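Local coordinates for ornithine carbamoyltransferase (Giardia intestinalis, PDB 3GRF), which probably catalyses the transfer of a carbamoyl group between phosphate and ornithine, a step tied here to arginine degradation, at residues F279-P284 / E289-S294; A268-T273 / G298-C303; P135-C140 / Y304-N309. All blocks are in the same frame, centred on the assembly; numbering follows the deposited sequence.

Contact 1: F279-P284 / E289-S294; sequences FMNCLP and EEQTAS
Asn-281 and Glu-290 bring the two backbones nearest, with their CA atoms 9.0 Å apart. Segment 279-284 begins as strand and runs into a loop with a cis peptide bond before Pro-284. Segment 289-294 is loop up to Thr-292, the N-cap of a short helix. The gap is spanned by side chains.

Phe-279 has CG anti to its backbone N, which carries the ring toward Gln-291. The far corner of the ring does the touching: CZ lies 3.4 Å from Gln-291 CG. The amide of Gln-291 is folded back by a bend at chi2, and its plane is tilted 34° from the ring. The chi1 of Gln-291, 26°, falls off the staggered positions, a sign of some strain.

Asn-281 meets Glu-290 at about a right angle, amide against carboxylate, the planes 67° apart. Glu-290 OE1 takes a hydrogen bond from the backbone N of Thr-286, so the loop between the segments helps to fix the carboxylate. A water lies 2.8 Å from Pro-284 O. Its bond to Glu-290 OE1, at 3.3 Å, is weak and not certain to form at the same time.

The sequence Asn-Cys-Leu-Pro probably corresponds to the His-Cys-Leu-Pro motif that lines the ornithine site in related enzymes. Strand 278-281 is the outermost strand, within this chain, of a five-strand parallel sheet. Met-280 bonds to strand 237-240 through its backbone. The first residue of helix 303-322, Cys-303, packs against Phe-279 and Asn-281, and Leu-283 reaches Val-96 of the second subunit.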
loop_
_atom_site.group_PDB
_atom_site.type_symbol
_atom_site.label_atom_id
_atom_site.label_comp_id
_atom_site.label_asym_id
_atom_site.label_seq_id
_atom_site.Cartn_x
_atom_site.Cartn_y
_atom_site.Cartn_z
ATOM N N PHE A 279 -26.301 -22.914 0.073
ATOM C CA PHE A 279 -24.980 -23.528 0.263
ATOM C C PHE A 279 -23.911 -22.379 0.383
ATOM O O PHE A 279 -23.935 -21.407 -0.392
ATOM C CB PHE A 279 -24.652 -24.467 -0.912
ATOM C CG PHE A 279 -23.246 -24.866 -0.933
ATOM C CD1 PHE A 279 -22.812 -25.908 -0.090
ATOM C CD2 PHE A 279 -22.324 -24.162 -1.702
ATOM C CE1 PHE A 279 -21.441 -26.246 -0.035
ATOM C CE2 PHE A 279 -20.940 -24.498 -1.669
ATOM C CZ PHE A 279 -20.508 -25.521 -0.831
ATOM N N MET A 280 -23.015 -22.489 1.379
ATOM C CA MET A 280 -21.985 -21.509 1.683
ATOM C C MET A 280 -20.614 -22.187 1.784
ATOM O O MET A 280 -20.554 -23.355 2.155
ATOM C CB MET A 280 -22.311 -20.878 3.029
ATOM C CG MET A 280 -23.601 -20.116 2.981
ATOM S SD MET A 280 -23.992 -19.182 4.486
ATOM C CE MET A 280 -22.973 -17.710 4.341
ATOM N N ASN A 281 -19.543 -21.453 1.472
ATOM C CA ASN A 281 -18.126 -21.904 1.638
ATOM C C ASN A 281 -17.326 -20.593 1.667
ATOM O O ASN A 281 -17.408 -19.754 0.721
ATOM C CB ASN A 281 -17.722 -22.820 0.430
ATOM C CG ASN A 281 -16.251 -23.326 0.461
ATOM O OD1 ASN A 281 -15.951 -24.368 -0.104
ATOM N ND2 ASN A 281 -15.357 -22.596 1.097
ATOM N N CYS A 282 -16.574 -20.369 2.745
ATOM C CA CYS A 282 -15.874 -19.099 2.917
ATOM C C CYS A 282 -14.773 -18.878 1.873
ATOM O O CYS A 282 -14.295 -17.752 1.713
ATOM C CB CYS A 282 -15.337 -18.994 4.343
ATOM S SG CYS A 282 -14.300 -20.390 4.878
ATOM N N LEU A 283 -14.387 -19.944 1.166
ATOM C CA LEU A 283 -13.316 -19.915 0.133
ATOM C C LEU A 283 -11.894 -19.906 0.731
ATOM O O LEU A 283 -11.724 -19.579 1.891
ATOM C CB LEU A 283 -13.497 -18.775 -0.894
ATOM C CG LEU A 283 -14.825 -18.708 -1.673
ATOM C CD1 LEU A 283 -14.932 -17.458 -2.570
ATOM C CD2 LEU A 283 -15.075 -20.006 -2.467
ATOM N N PRO A 284 -10.871 -20.308 -0.048
ATOM C CA PRO A 284 -10.855 -20.862 -1.411
ATOM C C PRO A 284 -11.609 -22.194 -1.550
ATOM O O PRO A 284 -11.505 -23.072 -0.671
ATOM C CB PRO A 284 -9.361 -21.064 -1.682
ATOM C CG PRO A 284 -8.766 -21.201 -0.334
ATOM C CD PRO A 284 -9.505 -20.214 0.496
ATOM N N GLU A 289 -13.161 -31.522 -3.730
ATOM C CA GLU A 289 -12.822 -31.899 -2.354
ATOM C C GLU A 289 -14.006 -31.682 -1.425
ATOM O O GLU A 289 -14.872 -32.536 -1.351
ATOM C CB GLU A 289 -11.537 -31.199 -1.899
ATOM C CG GLU A 289 -10.381 -31.550 -2.846
ATOM C CD GLU A 289 -9.001 -31.266 -2.289
ATOM O OE1 GLU A 289 -8.913 -30.506 -1.293
ATOM O OE2 GLU A 289 -8.006 -31.815 -2.850
ATOM N N GLU A 290 -14.077 -30.538 -0.756
ATOM C CA GLU A 290 -15.118 -30.321 0.261
ATOM C C GLU A 290 -16.525 -30.270 -0.351
ATOM O O GLU A 290 -17.526 -30.554 0.333
ATOM C CB GLU A 290 -14.817 -29.067 1.087
ATOM C CG GLU A 290 -14.878 -27.752 0.305
ATOM C CD GLU A 290 -13.582 -27.374 -0.393
ATOM O OE1 GLU A 290 -13.543 -26.301 -1.021
ATOM O OE2 GLU A 290 -12.580 -28.107 -0.303
ATOM N N GLN A 291 -16.599 -29.950 -1.644
ATOM C CA GLN A 291 -17.880 -30.066 -2.366
ATOM C C GLN A 291 -17.706 -30.353 -3.857
ATOM O O GLN A 291 -16.620 -30.185 -4.380
ATOM C CB GLN A 291 -18.746 -28.838 -2.149
ATOM C CG GLN A 291 -17.934 -27.590 -1.815
ATOM C CD GLN A 291 -17.453 -26.950 -3.032
ATOM O OE1 GLN A 291 -16.274 -26.605 -3.182
ATOM N NE2 GLN A 291 -18.358 -26.832 -3.971
ATOM N N THR A 292 -18.767 -30.831 -4.509
ATOM C CA THR A 292 -18.771 -31.020 -5.953
ATOM C C THR A 292 -18.988 -29.717 -6.667
ATOM O O THR A 292 -19.528 -28.785 -6.085
ATOM C CB THR A 292 -19.822 -32.049 -6.421
ATOM O OG1 THR A 292 -21.151 -31.579 -6.156
ATOM C CG2 THR A 292 -19.619 -33.407 -5.741
ATOM N N ALA A 293 -18.546 -29.663 -7.926
ATOM C CA ALA A 293 -18.672 -28.482 -8.738
ATOM C C ALA A 293 -20.165 -28.183 -8.965
ATOM O O ALA A 293 -20.580 -27.025 -8.961
ATOM C CB ALA A 293 -17.887 -28.651 -10.074
ATOM N N SER A 294 -20.986 -29.226 -9.051
ATOM C CA SER A 294 -22.442 -29.079 -9.188
ATOM C C SER A 294 -23.128 -28.364 -8.014
ATOM O O SER A 294 -24.191 -27.801 -8.186
ATOM C CB SER A 294 -23.118 -30.427 -9.375
ATOM O OG SER A 294 -23.167 -31.128 -8.151
HETATM O O HOH W 1 -10.307 -25.627 -0.754
#

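Contact 2: A268-T273 / G298-C303; sequences AVMAVT and GPKSVC
Lys-300 runs its aliphatic chain alongside the end of Met-270, pointing the opposite way. The CA atoms of this pair are 8.6 Å apart. From Lys-300 CB outward, the first three carbons meet one methyl group. CB is 3.7 Å from Met-270 CE, CG stands a little farther off, and CD presses to 3.4 Å from the same CE, tighter than usual for two carbons. Next along the chain, Lys-300 CE passes Thr-273 OG1 at 4.2 Å. A bend at chi4 (-70°) then turns NZ to Ser-277 OG, its hydrogen-bond partner, with a weak bond to Ser-274 O besides.

Met-270 reaches the lysine through a chain bent at chi2 and chi3. Its backbone O accepts two bonds from Thr-273. OG1 comes in at 2.8 Å from Met-270 O, in the carbonyl plane and on a lone pair, while Thr-273 N closes a type I turn. Thr-273 OG1 also bonds to Ser-277 OG, which thus joins the threonine and the lysine.

On the other segment, a type I turn spans Gly-298 to Ser-301. Cys-303 N then gives a nearly straight bond (174°) to Ser-301 OG, 3.3 Å away. This is an ST turn, and it leads into helix 303-322. The contact clasps two connections beside the edge strand 278-281 of the Rossmann-like Asp/Orn-binding half.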
loop_
_atom_site.group_PDB
_atom_site.type_symbol
_atom_site.label_atom_id
_atom_site.label_comp_id
_atom_site.label_asym_id
_atom_site.label_seq_id
_atom_site.Cartn_x
_atom_site.Cartn_y
_atom_site.Cartn_z
ATOM N N ALA A 268 -26.548 -35.478 -3.321
ATOM C CA ALA A 268 -27.365 -36.285 -2.397
ATOM C C ALA A 268 -27.406 -35.644 -1.020
ATOM O O ALA A 268 -28.393 -35.771 -0.291
ATOM C CB ALA A 268 -26.804 -37.699 -2.261
ATOM N N VAL A 269 -26.324 -34.977 -0.656
ATOM C CA VAL A 269 -26.296 -34.228 0.596
ATOM C C VAL A 269 -27.291 -33.063 0.491
ATOM O O VAL A 269 -28.145 -32.914 1.356
ATOM C CB VAL A 269 -24.836 -33.770 1.006
ATOM C CG1 VAL A 269 -24.869 -32.706 2.080
ATOM C CG2 VAL A 269 -24.016 -34.948 1.540
ATOM N N MET A 270 -27.192 -32.247 -0.564
ATOM C CA MET A 270 -28.083 -31.088 -0.733
ATOM C C MET A 270 -29.568 -31.468 -0.924
ATOM O O MET A 270 -30.469 -30.726 -0.486
ATOM C CB MET A 270 -27.604 -30.163 -1.865
ATOM C CG MET A 270 -26.232 -29.528 -1.612
ATOM S SD MET A 270 -26.172 -28.459 -0.127
ATOM C CE MET A 270 -27.041 -26.968 -0.796
ATOM N N ALA A 271 -29.802 -32.629 -1.550
ATOM C CA ALA A 271 -31.150 -33.200 -1.705
ATOM C C ALA A 271 -31.875 -33.530 -0.404
ATOM O O ALA A 271 -33.074 -33.744 -0.416
ATOM C CB ALA A 271 -31.135 -34.430 -2.652
ATOM N N VAL A 272 -31.151 -33.561 0.732
ATOM C CA VAL A 272 -31.857 -33.851 1.977
ATOM C C VAL A 272 -32.189 -32.605 2.780
ATOM O O VAL A 272 -32.858 -32.662 3.804
ATOM C CB VAL A 272 -31.106 -34.865 2.864
ATOM C CG1 VAL A 272 -30.919 -36.186 2.123
ATOM C CG2 VAL A 272 -29.758 -34.324 3.308
ATOM N N THR A 273 -31.722 -31.440 2.299
ATOM C CA THR A 273 -31.936 -30.188 3.026
ATOM C C THR A 273 -33.310 -29.572 2.726
ATOM O O THR A 273 -34.095 -30.119 1.944
ATOM C CB THR A 273 -30.810 -29.211 2.764
ATOM O OG1 THR A 273 -30.900 -28.714 1.426
ATOM C CG2 THR A 273 -29.474 -29.890 2.981
ATOM N N GLY A 298 -23.958 -24.711 -8.629
ATOM C CA GLY A 298 -25.356 -25.002 -8.801
ATOM C C GLY A 298 -26.128 -23.871 -8.161
ATOM O O GLY A 298 -25.529 -22.890 -7.695
ATOM N N PRO A 299 -27.467 -24.000 -8.140
ATOM C CA PRO A 299 -28.414 -22.925 -7.789
ATOM C C PRO A 299 -28.601 -22.556 -6.299
ATOM O O PRO A 299 -29.160 -21.499 -6.002
ATOM C CB PRO A 299 -29.727 -23.451 -8.378
ATOM C CG PRO A 299 -29.619 -24.942 -8.219
ATOM C CD PRO A 299 -28.169 -25.258 -8.508
ATOM N N LYS A 300 -28.160 -23.414 -5.378
ATOM C CA LYS A 300 -28.220 -23.144 -3.923
ATOM C C LYS A 300 -27.012 -22.348 -3.397
ATOM O O LYS A 300 -27.066 -21.781 -2.304
ATOM C CB LYS A 300 -28.408 -24.446 -3.125
ATOM C CG LYS A 300 -29.822 -25.084 -3.271
ATOM C CD LYS A 300 -29.932 -26.282 -2.374
ATOM C CE LYS A 300 -31.336 -26.867 -2.369
ATOM N NZ LYS A 300 -32.360 -25.988 -1.687
ATOM N N SER A 301 -25.968 -22.244 -4.228
ATOM C CA SER A 301 -24.705 -21.611 -3.881
ATOM C C SER A 301 -24.795 -20.126 -3.767
ATOM O O SER A 301 -25.165 -19.435 -4.722
ATOM C CB SER A 301 -23.611 -21.926 -4.880
ATOM O OG SER A 301 -22.415 -21.284 -4.447
ATOM N N VAL A 302 -24.456 -19.632 -2.585
ATOM C CA VAL A 302 -24.282 -18.183 -2.414
ATOM C C VAL A 302 -22.812 -17.742 -2.262
ATOM O O VAL A 302 -22.539 -16.625 -1.823
ATOM C CB VAL A 302 -25.190 -17.612 -1.280
ATOM C CG1 VAL A 302 -26.654 -17.865 -1.601
ATOM C CG2 VAL A 302 -24.882 -18.261 0.052
ATOM N N CYS A 303 -21.859 -18.586 -2.660
ATOM C CA CYS A 303 -20.454 -18.329 -2.325
ATOM C C CYS A 303 -19.862 -16.986 -2.738
ATOM O O CYS A 303 -19.094 -16.380 -1.971
ATOM C CB CYS A 303 -19.543 -19.465 -2.803
ATOM S SG CYS A 303 -19.963 -20.990 -1.980
#

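Contact 3: P135-C140 / Y304-N309; sequences PLQMVC and YDEAGN
Cys-140 and Asn-309 are the nearest pair of the two segments, 5.5 Å between CA atoms, and the axes of helical segments 135-140 and 304-309 come within 9.5 Å of each other at an angle of 123°.

Cys-140 has the largest share of the contact. Its SG is anti to the backbone N (chi1 -178°), and this directs the sulfur at the turn of backbone between Glu-306 and Asn-309. SG lies 3.6 Å from Asn-309 CB and 3.4 Å from Asn-309 C. Its modelled approach to Glu-306 O is too short to be trusted.

Asn-309 turns its amide to other partners. ND2 bonds to Thr-144 OG1 and to Glu-147 OE1, both farther along helix 135-151, and OD1 accepts from Lys-32 NZ. The amide is thus bonded at N and at O, and its ND2 bonds link helix 303-322 to helix 135-151.

Gln-137 and Glu-306 approach more loosely. The glutamine chain bends at chi2, and NE2 stays 3.9 Å from Glu-306 OE2. The amide and carboxylate planes are 75° apart. Gln-137 NE2 instead bonds to Asp-141 OD2, one turn on in its own helix.

These are the two long helices that join the carbamoyl-phosphate half to the Asp/Orn half, as in other transcarbamoylases. Helix 173-185 packs on helix 135-151 at Pro-135 and Met-138. Helix 303-322 faces the second subunit, where Asp-305 forms a salt bridge with Arg-99 of that chain.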
loop_
_atom_site.group_PDB
_atom_site.type_symbol
_atom_site.label_atom_id
_atom_site.label_comp_id
_atom_site.label_asym_id
_atom_site.label_seq_id
_atom_site.Cartn_x
_atom_site.Cartn_y
_atom_site.Cartn_z
ATOM N N PRO A 135 -13.548 -13.978 12.883
ATOM C CA PRO A 135 -14.741 -13.207 13.209
ATOM C C PRO A 135 -15.178 -12.267 12.109
ATOM O O PRO A 135 -16.369 -11.937 12.037
ATOM C CB PRO A 135 -14.349 -12.439 14.483
ATOM C CG PRO A 135 -12.813 -12.421 14.500
ATOM C CD PRO A 135 -12.376 -13.617 13.711
ATOM N N LEU A 136 -14.234 -11.818 11.272
ATOM C CA LEU A 136 -14.561 -10.999 10.086
ATOM C C LEU A 136 -15.394 -11.775 9.078
ATOM O O LEU A 136 -16.321 -11.250 8.447
ATOM C CB LEU A 136 -13.279 -10.497 9.412
ATOM C CG LEU A 136 -12.448 -9.445 10.155
ATOM C CD1 LEU A 136 -11.057 -9.260 9.463
ATOM C CD2 LEU A 136 -13.208 -8.168 10.207
ATOM N N GLN A 137 -15.048 -13.047 8.925
ATOM C CA GLN A 137 -15.818 -13.992 8.124
ATOM C C GLN A 137 -17.151 -14.221 8.815
ATOM O O GLN A 137 -18.157 -14.382 8.143
ATOM C CB GLN A 137 -15.060 -15.346 8.036
ATOM C CG GLN A 137 -15.641 -16.396 7.014
ATOM C CD GLN A 137 -15.606 -15.912 5.564
ATOM O OE1 GLN A 137 -14.559 -15.675 5.041
ATOM N NE2 GLN A 137 -16.767 -15.701 4.951
ATOM N N MET A 138 -17.175 -14.259 10.157
ATOM C CA MET A 138 -18.431 -14.606 10.840
ATOM C C MET A 138 -19.449 -13.518 10.596
ATOM O O MET A 138 -20.556 -13.818 10.195
ATOM C CB MET A 138 -18.277 -14.888 12.356
ATOM C CG MET A 138 -17.475 -16.127 12.678
ATOM S SD MET A 138 -18.033 -17.668 11.886
ATOM C CE MET A 138 -17.126 -17.636 10.365
ATOM N N VAL A 139 -19.069 -12.263 10.768
ATOM C CA VAL A 139 -20.027 -11.172 10.475
ATOM C C VAL A 139 -20.488 -11.227 8.995
ATOM O O VAL A 139 -21.635 -10.892 8.679
ATOM C CB VAL A 139 -19.435 -9.783 10.720
ATOM C CG1 VAL A 139 -20.538 -8.683 10.546
ATOM C CG2 VAL A 139 -18.805 -9.723 12.084
ATOM N N CYS A 140 -19.592 -11.684 8.111
ATOM C CA CYS A 140 -19.858 -11.823 6.683
ATOM C C CYS A 140 -20.938 -12.826 6.426
ATOM O O CYS A 140 -21.943 -12.545 5.793
ATOM C CB CYS A 140 -18.598 -12.316 5.970
ATOM S SG CYS A 140 -18.893 -12.444 4.186
ATOM N N TYR A 304 -20.152 -16.538 -3.952
ATOM C CA TYR A 304 -19.497 -15.330 -4.443
ATOM C C TYR A 304 -20.098 -14.063 -3.796
ATOM O O TYR A 304 -19.385 -13.107 -3.556
ATOM C CB TYR A 304 -19.674 -15.181 -5.950
ATOM C CG TYR A 304 -18.933 -16.106 -6.883
ATOM C CD1 TYR A 304 -19.490 -16.419 -8.113
ATOM C CD2 TYR A 304 -17.703 -16.654 -6.562
ATOM C CE1 TYR A 304 -18.853 -17.222 -9.016
ATOM C CE2 TYR A 304 -17.045 -17.492 -7.466
ATOM C CZ TYR A 304 -17.638 -17.771 -8.691
ATOM O OH TYR A 304 -17.033 -18.568 -9.623
ATOM N N ASP A 305 -21.417 -14.032 -3.626
ATOM C CA ASP A 305 -22.074 -12.910 -2.942
ATOM C C ASP A 305 -21.653 -12.878 -1.484
ATOM O O ASP A 305 -21.491 -11.812 -0.883
ATOM C CB ASP A 305 -23.593 -13.057 -3.007
ATOM C CG ASP A 305 -24.188 -12.555 -4.336
ATOM O OD1 ASP A 305 -25.391 -12.798 -4.543
ATOM O OD2 ASP A 305 -23.472 -11.935 -5.165
ATOM N N GLU A 306 -21.469 -14.073 -0.924
ATOM C CA GLU A 306 -20.944 -14.216 0.426
ATOM C C GLU A 306 -19.523 -13.629 0.509
ATOM O O GLU A 306 -19.208 -12.987 1.478
ATOM C CB GLU A 306 -20.984 -15.705 0.860
ATOM C CG GLU A 306 -20.097 -16.075 2.055
ATOM C CD GLU A 306 -20.076 -17.560 2.357
ATOM O OE1 GLU A 306 -20.587 -18.337 1.555
ATOM O OE2 GLU A 306 -19.486 -17.971 3.380
ATOM N N ALA A 307 -18.669 -13.851 -0.491
ATOM C CA ALA A 307 -17.272 -13.391 -0.422
ATOM C C ALA A 307 -17.207 -11.887 -0.603
ATOM O O ALA A 307 -16.414 -11.226 0.036
ATOM C CB ALA A 307 -16.416 -14.071 -1.486
ATOM N N GLY A 308 -18.062 -11.342 -1.462
ATOM C CA GLY A 308 -18.194 -9.908 -1.603
ATOM C C GLY A 308 -18.648 -9.216 -0.336
ATOM O O GLY A 308 -18.313 -8.025 -0.110
ATOM N N ASN A 309 -19.429 -9.947 0.472
ATOM C CA ASN A 309 -19.966 -9.443 1.756
ATOM C C ASN A 309 -18.883 -9.308 2.836
ATOM O O ASN A 309 -19.102 -8.684 3.875
ATOM C CB ASN A 309 -21.118 -10.341 2.266
ATOM C CG ASN A 309 -22.431 -10.066 1.541
ATOM O OD1 ASN A 309 -22.677 -8.955 1.056
ATOM N ND2 ASN A 309 -23.297 -11.061 1.490
#

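The three contacts are nested along the chain. Contact 1 lies inside the loop closed by contact 2, and contact 2 inside the much longer loop closed by contact 3. Centres of contacts 1 and 2 are about 10 Å apart, and both sit in the Asp/Orn-binding half. Strand 278-281 joins them: Phe-279 N and O pair with Lys-300 O and Val-302 N. The centre of contact 3 is about 15 Å from that of contact 1 and about 18 Å from that of contact 2. Its own segments come one from each half. Glu-306 OE1 bonds to Asn-281 N, 3.3 Å away. The edge strand is thereby tied to the helices between the two halves.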